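Local coordinates for protein FMN Adenylyltransferase (Candida glabrata, PDB 3FWK) that catalyses transfer of an adenylyl group from ATP to FMN, the step of flavin cofactor synthesis that yields FAD, at residues A[182-185]-A[190-193]. Sequence-based numbering, arbitrary orientation.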
loop_
_atom_site.group_PDB
_atom_site.type_symbol
_atom_site.label_atom_id
_atom_site.label_comp_id
_atom_site.label_asym_id
_atom_site.label_seq_id
_atom_site.Cartn_x
_atom_site.Cartn_y
_atom_site.Cartn_z
ATOM N N GLN A 182 -14.738 -9.194 -8.620
ATOM C CA GLN A 182 -14.625 -9.337 -10.063
ATOM C C GLN A 182 -13.764 -10.557 -10.405
ATOM O O GLN A 182 -12.582 -10.614 -10.014
ATOM C CB GLN A 182 -13.887 -8.074 -10.602
ATOM C CG GLN A 182 -13.782 -7.979 -12.104
ATOM C CD GLN A 182 -13.121 -6.694 -12.539
ATOM O OE1 GLN A 182 -12.715 -5.849 -11.723
ATOM N NE2 GLN A 182 -13.120 -6.469 -13.863
ATOM N N LYS A 183 -14.284 -11.517 -11.156
ATOM C CA LYS A 183 -13.453 -12.665 -11.553
ATOM C C LYS A 183 -12.274 -12.185 -12.388
ATOM O O LYS A 183 -12.313 -11.156 -13.080
ATOM C CB LYS A 183 -14.290 -13.702 -12.323
ATOM C CG LYS A 183 -15.103 -14.573 -11.426
ATOM C CD LYS A 183 -15.833 -15.659 -12.196
ATOM C CE LYS A 183 -16.677 -16.531 -11.325
ATOM N NZ LYS A 183 -15.904 -17.614 -10.747
ATOM N N THR A 184 -11.195 -12.980 -12.343
ATOM C CA THR A 184 -9.989 -12.703 -13.115
ATOM C C THR A 184 -10.216 -12.833 -14.618
ATOM O O THR A 184 -11.195 -13.443 -15.079
ATOM C CB THR A 184 -8.871 -13.694 -12.728
ATOM O OG1 THR A 184 -9.425 -15.007 -12.806
ATOM C CG2 THR A 184 -8.353 -13.424 -11.344
ATOM N N ASP A 185 -9.287 -12.274 -15.384
ATOM C CA ASP A 185 -9.219 -12.434 -16.831
ATOM C C ASP A 185 -9.059 -13.914 -17.219
ATOM O O ASP A 185 -8.584 -14.746 -16.435
ATOM C CB ASP A 185 -7.979 -11.683 -17.398
ATOM C CG ASP A 185 -8.093 -10.162 -17.320
ATOM O OD1 ASP A 185 -9.205 -9.631 -17.088
ATOM O OD2 ASP A 185 -7.044 -9.507 -17.546
ATOM N N ASP A 190 -8.178 -19.015 -12.123
ATOM C CA ASP A 190 -9.554 -18.649 -11.849
ATOM C C ASP A 190 -9.700 -18.293 -10.385
ATOM O O ASP A 190 -9.684 -19.176 -9.531
ATOM C CB ASP A 190 -10.408 -19.877 -12.208
ATOM C CG ASP A 190 -11.862 -19.675 -11.900
ATOM O OD1 ASP A 190 -12.269 -18.542 -11.562
ATOM O OD2 ASP A 190 -12.603 -20.675 -11.995
ATOM N N PHE A 191 -9.818 -17.002 -10.078
ATOM C CA PHE A 191 -10.163 -16.583 -8.741
ATOM C C PHE A 191 -11.004 -15.314 -8.827
ATOM O O PHE A 191 -11.093 -14.692 -9.889
ATOM C CB PHE A 191 -8.918 -16.489 -7.798
ATOM C CG PHE A 191 -7.818 -15.540 -8.253
ATOM C CD1 PHE A 191 -6.625 -16.005 -8.839
ATOM C CD2 PHE A 191 -7.918 -14.178 -7.948
ATOM C CE1 PHE A 191 -5.612 -15.078 -9.225
ATOM C CE2 PHE A 191 -6.914 -13.269 -8.319
ATOM C CZ PHE A 191 -5.764 -13.726 -8.963
ATOM N N TYR A 192 -11.605 -14.934 -7.702
ATOM C CA TYR A 192 -12.235 -13.608 -7.603
ATOM C C TYR A 192 -11.186 -12.595 -7.149
ATOM O O TYR A 192 -10.452 -12.831 -6.167
ATOM C CB TYR A 192 -13.348 -13.641 -6.554
ATOM C CG TYR A 192 -14.679 -14.081 -7.092
ATOM C CD1 TYR A 192 -15.536 -13.131 -7.633
ATOM C CD2 TYR A 192 -15.104 -15.413 -7.037
ATOM C CE1 TYR A 192 -16.803 -13.471 -8.123
ATOM C CE2 TYR A 192 -16.411 -15.785 -7.528
ATOM C CZ TYR A 192 -17.222 -14.764 -8.062
ATOM O OH TYR A 192 -18.475 -15.064 -8.562
ATOM N N ARG A 193 -11.061 -11.519 -7.890
ATOM C CA ARG A 193 -10.351 -10.359 -7.390
ATOM C C ARG A 193 -11.212 -9.590 -6.407
ATOM O O ARG A 193 -12.380 -9.314 -6.659
ATOM C CB ARG A 193 -9.981 -9.435 -8.548
ATOM C CG ARG A 193 -9.074 -10.094 -9.591
ATOM C CD ARG A 193 -8.766 -9.126 -10.700
ATOM N NE ARG A 193 -9.843 -9.201 -11.666
ATOM C CZ ARG A 193 -9.822 -8.583 -12.840
ATOM N NH1 ARG A 193 -8.870 -7.678 -13.115
ATOM N NH2 ARG A 193 -10.763 -8.862 -13.741
HETATM O O HOH W 1 -14.849 -19.488 -12.698
HETATM O O HOH W 2 -13.345 -17.259 -9.484
HETATM O O HOH W 3 -9.997 -7.242 -15.989
#
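Three flat groups of 190-193 each receive a partner from 182-185 across a beta hairpin: strand 181-183, outermost at one end of this Rossmann-like fold's mixed sheet, pairs with 192-194. The F191 ring has the T184 methyl over its centre, CG2 lying 3.4 Å from the centroid and 14° off the normal, a CH-pi contact. On the sheet face of K183 and Y192, the lysine chain runs across the tyrosine ring in a second CH-pi contact, K183 CG 3.9 Å from the Y192 ring centroid and CE near OH, with Q182 N at the ring edge; Y192 also meets W54 and the bound beta-D-glucopyranose. The R193 guanidinium takes the Q182 amide against one face, their planes 31° apart, and D185 N on the opposite. At its edge, R193 NH2 donates to K183 O at 2.8 Å, nearly in plane; a bend at chi3 (-85°) turns the chain there. A water, also in plane, accepts from NH2 and donates to D185 OD1. Q182 NE2 and R193 NH2, both donors, only pack together; K179 N and Q195 NE2 hold the amide at OE1, H177 O at NE2. The antiparallel hydrogen-bonded pair Q182-R193 has R193 N to Q182 O at 2.8 Å and Q182 N to R193 O at 3.1 Å. Beyond the non-hydrogen-bonded pair K183-Y192, T184 N reaches F191 O at 3.0 Å, while T184 OG1 bonds P189 O. K183 NZ and D190 OD1 make a long salt bridge (3.8 Å), and two waters also link NZ to the carboxylate, one through OD1, the other donating to OD2 at 2.6 Å.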